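Local structure of fructose-bisphosphate aldolase (2FJK) at residues Asn25-Thr30 and Thr61-Ala66; Pro192-Ile197 and Leu245-Ile250. The protein belongs to the class-II fructose-bisphosphate aldolases, TIM-barrel proteins, and holds 1,3-dihydroxyacetonephosphate in a pocket of this model. All coordinates share one frame; numbering follows the deposited sequence.

Contact 1: Asn25-Thr30 and Thr61-Ala66; sequences NNMEFT and TRMVVA
Two successive outer helices of the TIM barrel, 27-38 and 50-68, meet through the selenomethionines M27 and M63. At this pair M27 CA lies 8.0 Å from M63 CA. The backbones come somewhat nearer one pair further on, with T30 CA 7.1 Å from V64 CA. M63 runs extended from its helix as far as SE, then turns at chi3 (-98°), and its terminal methyl does most of the touching. M27 is extended too but folds at chi3 (-59°), which brings M27 CE to 3.4 Å from M63 CE. The same M63 CE sits 3.5 Å from M27 CG. Both separations are shorter than normal carbon contacts, evidence of tight packing between two chains that cross at about a right angle. Behind the methyl, M63 SE rests 3.9 Å from M27 CA. The V64 CG2 methyl lies loosely beside the T30 side chain, nearest to T30 OG1 at 4.0 Å without a bond, and both residues also touch L46 on strand 44-47. The helix carrying M27 starts at N26, the N-cap: its OD1 accepts from F29 N at 3.1 Å, nearly straight (170° at the hydrogen) with the donor a little off the carbonyl plane. N26 ND2 instead donates to E28 OE2 of the second subunit, while M63 of that subunit packs on M63 and its A59 on M27. The selenomethionine pair thus lies at a subunit interface, and the strand beneath T30 and V64 gives the helix-on-helix, helix-on-strand layering of a beta/alpha barrel.

Contact 2: Pro192-Ile197 and Leu245-Ile250; sequences PRLARI and LGIAKI
A195 and L245 mark the nearest backbone approach, CA to CA 5.9 Å, where helix 191-200 passes the turn leading into strand 247-252 of the TIM barrel. That turn closes helix 236-244 with a Schellman motif: G246 leaves the helical region at a phi of 131°, an angle at which a CB would press on the carbonyl oxygen of L245. The chain then enters the parallel sheet, with V19 and L205 supplying backbone partners to A248 from the two neighbouring strands. Across the contact, the main insertion is L194, whose CB is directed at the turn and strand start. Its CG stands opposite the backbone N (chi1 179°), which carries both methyls out toward I247 and L245. L194 CD1 meets I247 CD1 at 3.7 Å, whereas L194 CD2 touches both I247 and L245, 4.1 Å from L245 CB. L194 and I247 cross at about a right angle. The CB of I247 leaves the backbone alongside the helix, but CG1 and CD1 bend nearer to it. A242 of helix 236-244 and L205 of strand 205-207 touch both L194 and I247, so helix, turn and sheet share one apolar layer. At the partly exposed edge, A195 CB lies 4.4 Å from L245 CD2, a looser contact. The closest point is internal, where L194 CD2 comes within 3.5 Å of I247 CG1.

Both contacts join secondary-structure elements of one barrel mainly through apolar side chains, contact 1 including a threonine as well, yet they share no element and lie on opposite sides of the chain's centre, with centres 30 Å apart and nearest atoms about 12 Å apart. Contact 1 is helix against helix, its four touching residues all buried, with the second subunit packing on M27 and M63. Contact 2 sets a helix against a turn and the start of a strand; no other chain of the assembly reaches it, and A195 and L245 stay partly exposed. In contact 1 unbranched selenomethionine chains meet next to the second subunit, whereas in contact 2 branched leucine and isoleucine methyls meet.

Contact 1: Asn25-Thr30 and Thr61-Ala66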
ATOM      1  N   ASN A  25     -15.831  -9.225  -8.395  1.00 15.15           N
ATOM      2  CA  ASN A  25     -16.577  -8.027  -8.059  1.00 17.38           C
ATOM      3  C   ASN A  25     -16.457  -7.656  -6.576  1.00 16.81           C
ATOM      4  O   ASN A  25     -16.874  -6.578  -6.169  1.00 14.03           O
ATOM      5  CB  ASN A  25     -18.038  -8.200  -8.479  1.00 20.81           C
ATOM      6  CG  ASN A  25     -18.236  -7.940  -9.966  1.00 23.51           C
ATOM      7  OD1 ASN A  25     -18.379  -6.795 -10.383  1.00 26.48           O
ATOM      8  ND2 ASN A  25     -18.214  -9.000 -10.773  1.00 22.50           N
ATOM      9  N   ASN A  26     -15.871  -8.540  -5.771  1.00 15.45           N
ATOM     10  CA  ASN A  26     -15.697  -8.237  -4.357  1.00 16.64           C
ATOM     11  C   ASN A  26     -14.582  -9.059  -3.714  1.00 17.29           C
ATOM     12  O   ASN A  26     -13.740  -9.651  -4.410  1.00 12.57           O
ATOM     13  CB  ASN A  26     -17.022  -8.420  -3.588  1.00 16.25           C
ATOM     14  CG  ASN A  26     -17.495  -9.863  -3.548  1.00 15.96           C
ATOM     15  OD1 ASN A  26     -16.812 -10.770  -4.007  1.00 21.19           O
ATOM     16  ND2 ASN A  26     -18.672 -10.077  -2.985  1.00 16.35           N
HETATM   17  N   MSE A  27     -14.568  -9.075  -2.384  1.00 15.74           N
HETATM   18  CA  MSE A  27     -13.551  -9.813  -1.647  1.00 17.15           C
HETATM   19  C   MSE A  27     -13.668 -11.329  -1.842  1.00 14.44           C
HETATM   20  O   MSE A  27     -12.721 -11.977  -2.269  1.00 13.52           O
HETATM   21  CB  MSE A  27     -13.640  -9.507  -0.152  1.00 17.01           C
HETATM   22  CG  MSE A  27     -12.457 -10.052   0.654  1.00 19.80           C
HETATM   23 SE   MSE A  27     -12.746  -9.824   2.557  1.00 24.75          SE
HETATM   24  CE  MSE A  27     -12.939  -7.899   2.574  1.00 30.58           C
ATOM     25  N   GLU A  28     -14.835 -11.884  -1.541  1.00 14.21           N
ATOM     26  CA  GLU A  28     -15.043 -13.331  -1.667  1.00 14.85           C
ATOM     27  C   GLU A  28     -14.611 -13.940  -3.000  1.00 14.59           C
ATOM     28  O   GLU A  28     -14.000 -15.017  -3.028  1.00 12.09           O
ATOM     29  CB  GLU A  28     -16.508 -13.684  -1.389  1.00 17.10           C
ATOM     30  CG  GLU A  28     -16.876 -13.660   0.107  1.00 20.28           C
ATOM     31  CD  GLU A  28     -17.327 -12.292   0.609  1.00 22.36           C
ATOM     32  OE1 GLU A  28     -17.051 -11.276  -0.069  1.00 22.12           O
ATOM     33  OE2 GLU A  28     -17.957 -12.234   1.689  1.00 22.52           O
ATOM     34  N   PHE A  29     -14.929 -13.269  -4.106  1.00 13.47           N
ATOM     35  CA  PHE A  29     -14.539 -13.793  -5.411  1.00 13.66           C
ATOM     36  C   PHE A  29     -13.035 -13.698  -5.604  1.00 14.12           C
ATOM     37  O   PHE A  29     -12.426 -14.599  -6.182  1.00 12.04           O
ATOM     38  CB  PHE A  29     -15.222 -13.042  -6.552  1.00 12.55           C
ATOM     39  CG  PHE A  29     -16.634 -13.485  -6.831  1.00 15.36           C
ATOM     40  CD1 PHE A  29     -17.669 -13.159  -5.967  1.00 16.69           C
ATOM     41  CD2 PHE A  29     -16.927 -14.215  -7.975  1.00 18.47           C
ATOM     42  CE1 PHE A  29     -18.970 -13.547  -6.236  1.00 15.96           C
ATOM     43  CE2 PHE A  29     -18.230 -14.610  -8.253  1.00 17.32           C
ATOM     44  CZ  PHE A  29     -19.251 -14.276  -7.382  1.00 19.00           C
ATOM     45  N   THR A  30     -12.429 -12.618  -5.114  1.00 13.42           N
ATOM     46  CA  THR A  30     -10.996 -12.455  -5.290  1.00 16.49           C
ATOM     47  C   THR A  30     -10.210 -13.498  -4.511  1.00 17.67           C
ATOM     48  O   THR A  30      -9.202 -14.012  -4.991  1.00 19.14           O
ATOM     49  CB  THR A  30     -10.505 -11.073  -4.859  1.00 16.28           C
ATOM     50  OG1 THR A  30     -11.297 -10.061  -5.487  1.00 15.13           O
ATOM     51  CG2 THR A  30      -9.057 -10.896  -5.288  1.00 14.19           C
ATOM     52  N   THR A  61     -10.409  -2.253  -6.509  1.00 17.75           N
ATOM     53  CA  THR A  61      -9.186  -2.086  -7.285  1.00 21.91           C
ATOM     54  C   THR A  61      -7.934  -2.121  -6.432  1.00 23.05           C
ATOM     55  O   THR A  61      -6.953  -2.753  -6.811  1.00 24.36           O
ATOM     56  CB  THR A  61      -9.186  -0.768  -8.114  1.00 22.26           C
ATOM     57  OG1 THR A  61      -9.485   0.350  -7.267  1.00 22.78           O
ATOM     58  CG2 THR A  61     -10.205  -0.849  -9.231  1.00 23.62           C
ATOM     59  N   ARG A  62      -7.966  -1.444  -5.288  1.00 26.65           N
ATOM     60  CA  ARG A  62      -6.811  -1.408  -4.389  1.00 29.20           C
ATOM     61  C   ARG A  62      -6.507  -2.799  -3.856  1.00 29.18           C
ATOM     62  O   ARG A  62      -5.348  -3.211  -3.793  1.00 29.75           O
ATOM     63  CB  ARG A  62      -7.064  -0.459  -3.210  1.00 33.04           C
ATOM     64  CG  ARG A  62      -7.341   1.011  -3.583  1.00 40.25           C
ATOM     65  CD  ARG A  62      -6.187   1.646  -4.344  1.00 44.12           C
ATOM     66  NE  ARG A  62      -5.883   0.886  -5.553  1.00 50.68           N
ATOM     67  CZ  ARG A  62      -4.852   1.119  -6.356  1.00 52.21           C
ATOM     68  NH1 ARG A  62      -4.005   2.108  -6.093  1.00 53.74           N
ATOM     69  NH2 ARG A  62      -4.663   0.348  -7.416  1.00 51.87           N
HETATM   70  N   MSE A  63      -7.558  -3.518  -3.472  1.00 27.78           N
HETATM   71  CA  MSE A  63      -7.412  -4.862  -2.942  1.00 27.67           C
HETATM   72  C   MSE A  63      -6.873  -5.853  -3.979  1.00 26.86           C
HETATM   73  O   MSE A  63      -5.986  -6.650  -3.678  1.00 24.87           O
HETATM   74  CB  MSE A  63      -8.753  -5.366  -2.419  1.00 29.39           C
HETATM   75  CG  MSE A  63      -8.686  -6.785  -1.886  1.00 33.49           C
HETATM   76 SE   MSE A  63     -10.407  -7.512  -1.492  1.00 36.55          SE
HETATM   77  CE  MSE A  63     -10.469  -7.185   0.386  1.00 37.10           C
ATOM     78  N   VAL A  64      -7.410  -5.801  -5.194  1.00 23.12           N
ATOM     79  CA  VAL A  64      -6.974  -6.712  -6.246  1.00 24.30           C
ATOM     80  C   VAL A  64      -5.490  -6.529  -6.609  1.00 23.16           C
ATOM     81  O   VAL A  64      -4.763  -7.513  -6.761  1.00 20.36           O
ATOM     82  CB  VAL A  64      -7.864  -6.560  -7.503  1.00 23.93           C
ATOM     83  CG1 VAL A  64      -7.300  -7.362  -8.647  1.00 29.46           C
ATOM     84  CG2 VAL A  64      -9.273  -7.049  -7.192  1.00 23.74           C
ATOM     85  N   VAL A  65      -5.038  -5.283  -6.747  1.00 23.20           N
ATOM     86  CA  VAL A  65      -3.633  -5.031  -7.065  1.00 25.71           C
ATOM     87  C   VAL A  65      -2.816  -5.600  -5.903  1.00 26.07           C
ATOM     88  O   VAL A  65      -1.906  -6.404  -6.107  1.00 27.54           O
ATOM     89  CB  VAL A  65      -3.341  -3.520  -7.222  1.00 28.03           C
ATOM     90  CG1 VAL A  65      -1.877  -3.302  -7.643  1.00 27.70           C
ATOM     91  CG2 VAL A  65      -4.285  -2.916  -8.253  1.00 28.03           C
ATOM     92  N   ALA A  66      -3.140  -5.182  -4.685  1.00 26.62           N
ATOM     93  CA  ALA A  66      -2.466  -5.726  -3.517  1.00 29.10           C
ATOM     94  C   ALA A  66      -2.999  -7.151  -3.631  1.00 30.06           C
ATOM     95  O   ALA A  66      -3.881  -7.397  -4.436  1.00 36.71           O
ATOM     96  CB  ALA A  66      -2.955  -5.049  -2.242  1.00 25.09           C
TER

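Contact 2: Pro192-Ile197 and Leu245-Ile250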
ATOM      1  N   PRO A 192     -11.410 -24.185 -37.496  1.00 33.96           N
ATOM      2  CA  PRO A 192     -10.535 -23.939 -38.645  1.00 35.21           C
ATOM      3  C   PRO A 192     -10.187 -22.463 -38.710  1.00 34.71           C
ATOM      4  O   PRO A 192      -9.052 -22.091 -39.000  1.00 35.26           O
ATOM      5  CB  PRO A 192     -11.390 -24.380 -39.832  1.00 35.12           C
ATOM      6  CG  PRO A 192     -12.234 -25.459 -39.240  1.00 36.97           C
ATOM      7  CD  PRO A 192     -12.651 -24.851 -37.926  1.00 34.35           C
ATOM      8  N   ARG A 193     -11.187 -21.629 -38.441  1.00 34.81           N
ATOM      9  CA  ARG A 193     -11.015 -20.185 -38.451  1.00 34.26           C
ATOM     10  C   ARG A 193      -9.966 -19.792 -37.411  1.00 33.40           C
ATOM     11  O   ARG A 193      -9.091 -18.970 -37.674  1.00 33.70           O
ATOM     12  CB  ARG A 193     -12.343 -19.508 -38.121  1.00 35.10           C
ATOM     13  CG  ARG A 193     -12.345 -18.026 -38.353  1.00 36.21           C
ATOM     14  CD  ARG A 193     -13.685 -17.412 -38.013  1.00 38.31           C
ATOM     15  NE  ARG A 193     -13.893 -16.218 -38.819  1.00 40.59           N
ATOM     16  CZ  ARG A 193     -14.352 -16.229 -40.064  1.00 39.05           C
ATOM     17  NH1 ARG A 193     -14.672 -17.378 -40.644  1.00 39.95           N
ATOM     18  NH2 ARG A 193     -14.455 -15.095 -40.739  1.00 40.64           N
ATOM     19  N   LEU A 194     -10.064 -20.382 -36.224  1.00 32.87           N
ATOM     20  CA  LEU A 194      -9.111 -20.093 -35.158  1.00 30.90           C
ATOM     21  C   LEU A 194      -7.714 -20.489 -35.644  1.00 31.22           C
ATOM     22  O   LEU A 194      -6.741 -19.753 -35.466  1.00 29.22           O
ATOM     23  CB  LEU A 194      -9.483 -20.883 -33.899  1.00 28.67           C
ATOM     24  CG  LEU A 194      -8.585 -20.740 -32.663  1.00 28.72           C
ATOM     25  CD1 LEU A 194      -8.405 -19.262 -32.295  1.00 24.81           C
ATOM     26  CD2 LEU A 194      -9.213 -21.504 -31.511  1.00 25.56           C
ATOM     27  N   ALA A 195      -7.633 -21.653 -36.283  1.00 31.84           N
ATOM     28  CA  ALA A 195      -6.366 -22.156 -36.797  1.00 33.63           C
ATOM     29  C   ALA A 195      -5.720 -21.194 -37.792  1.00 34.34           C
ATOM     30  O   ALA A 195      -4.516 -20.958 -37.728  1.00 36.22           O
ATOM     31  CB  ALA A 195      -6.574 -23.535 -37.444  1.00 32.11           C
ATOM     32  N   ARG A 196      -6.514 -20.637 -38.704  1.00 36.31           N
ATOM     33  CA  ARG A 196      -5.990 -19.696 -39.702  1.00 37.68           C
ATOM     34  C   ARG A 196      -5.477 -18.416 -39.053  1.00 35.86           C
ATOM     35  O   ARG A 196      -4.409 -17.911 -39.394  1.00 34.75           O
ATOM     36  CB  ARG A 196      -7.071 -19.308 -40.714  1.00 39.34           C
ATOM     37  CG  ARG A 196      -7.542 -20.417 -41.635  1.00 45.29           C
ATOM     38  CD  ARG A 196      -8.518 -19.844 -42.657  1.00 48.55           C
ATOM     39  NE  ARG A 196      -9.046 -20.846 -43.577  1.00 52.40           N
ATOM     40  CZ  ARG A 196      -9.914 -20.578 -44.549  1.00 54.18           C
ATOM     41  NH1 ARG A 196     -10.352 -19.339 -44.728  1.00 54.19           N
ATOM     42  NH2 ARG A 196     -10.338 -21.548 -45.349  1.00 55.45           N
ATOM     43  N   ILE A 197      -6.266 -17.884 -38.128  1.00 35.29           N
ATOM     44  CA  ILE A 197      -5.915 -16.653 -37.430  1.00 34.49           C
ATOM     45  C   ILE A 197      -4.618 -16.829 -36.640  1.00 33.99           C
ATOM     46  O   ILE A 197      -3.784 -15.922 -36.591  1.00 32.74           O
ATOM     47  CB  ILE A 197      -7.070 -16.230 -36.492  1.00 35.27           C
ATOM     48  CG1 ILE A 197      -8.370 -16.167 -37.299  1.00 36.42           C
ATOM     49  CG2 ILE A 197      -6.792 -14.866 -35.881  1.00 35.78           C
ATOM     50  CD1 ILE A 197      -9.627 -16.095 -36.469  1.00 39.65           C
ATOM     51  N   LEU A 245      -4.932 -24.871 -30.245  1.00 31.77           N
ATOM     52  CA  LEU A 245      -4.796 -24.121 -31.482  1.00 29.83           C
ATOM     53  C   LEU A 245      -4.244 -22.712 -31.360  1.00 29.78           C
ATOM     54  O   LEU A 245      -4.068 -22.045 -32.372  1.00 28.78           O
ATOM     55  CB  LEU A 245      -6.134 -24.070 -32.215  1.00 30.29           C
ATOM     56  CG  LEU A 245      -6.571 -25.384 -32.861  1.00 30.53           C
ATOM     57  CD1 LEU A 245      -7.915 -25.192 -33.547  1.00 30.69           C
ATOM     58  CD2 LEU A 245      -5.517 -25.828 -33.869  1.00 30.24           C
ATOM     59  N   GLY A 246      -3.978 -22.244 -30.141  1.00 29.79           N
ATOM     60  CA  GLY A 246      -3.437 -20.897 -29.992  1.00 26.72           C
ATOM     61  C   GLY A 246      -4.124 -19.990 -28.980  1.00 25.21           C
ATOM     62  O   GLY A 246      -3.671 -18.871 -28.741  1.00 23.57           O
ATOM     63  N   ILE A 247      -5.227 -20.458 -28.406  1.00 24.04           N
ATOM     64  CA  ILE A 247      -5.962 -19.695 -27.403  1.00 23.50           C
ATOM     65  C   ILE A 247      -5.145 -19.806 -26.120  1.00 24.19           C
ATOM     66  O   ILE A 247      -5.014 -20.891 -25.559  1.00 25.32           O
ATOM     67  CB  ILE A 247      -7.382 -20.292 -27.174  1.00 21.44           C
ATOM     68  CG1 ILE A 247      -8.260 -20.063 -28.410  1.00 19.48           C
ATOM     69  CG2 ILE A 247      -8.026 -19.671 -25.941  1.00 19.19           C
ATOM     70  CD1 ILE A 247      -8.580 -18.611 -28.686  1.00 17.65           C
ATOM     71  N   ALA A 248      -4.591 -18.686 -25.666  1.00 25.87           N
ATOM     72  CA  ALA A 248      -3.761 -18.669 -24.461  1.00 26.81           C
ATOM     73  C   ALA A 248      -4.449 -18.102 -23.216  1.00 27.06           C
ATOM     74  O   ALA A 248      -4.001 -18.348 -22.085  1.00 28.74           O
ATOM     75  CB  ALA A 248      -2.474 -17.896 -24.737  1.00 26.89           C
ATOM     76  N   LYS A 249      -5.518 -17.341 -23.420  1.00 25.79           N
ATOM     77  CA  LYS A 249      -6.262 -16.737 -22.321  1.00 25.33           C
ATOM     78  C   LYS A 249      -7.752 -17.012 -22.463  1.00 26.06           C
ATOM     79  O   LYS A 249      -8.354 -16.738 -23.506  1.00 25.80           O
ATOM     80  CB  LYS A 249      -6.028 -15.229 -22.283  1.00 25.70           C
ATOM     81  CG  LYS A 249      -7.038 -14.486 -21.424  1.00 23.83           C
ATOM     82  CD  LYS A 249      -6.773 -12.986 -21.414  1.00 24.19           C
ATOM     83  CE  LYS A 249      -7.884 -12.251 -20.666  1.00 24.80           C
ATOM     84  NZ  LYS A 249      -7.531 -10.831 -20.443  1.00 20.94           N
ATOM     85  N   ILE A 250      -8.344 -17.543 -21.399  1.00 24.60           N
ATOM     86  CA  ILE A 250      -9.755 -17.882 -21.408  1.00 25.09           C
ATOM     87  C   ILE A 250     -10.506 -17.206 -20.266  1.00 25.24           C
ATOM     88  O   ILE A 250     -10.173 -17.377 -19.088  1.00 23.53           O
ATOM     89  CB  ILE A 250      -9.931 -19.402 -21.308  1.00 25.35           C
ATOM     90  CG1 ILE A 250      -8.993 -20.086 -22.304  1.00 26.50           C
ATOM     91  CG2 ILE A 250     -11.361 -19.781 -21.618  1.00 24.99           C
ATOM     92  CD1 ILE A 250      -8.969 -21.581 -22.186  1.00 28.00           C
TER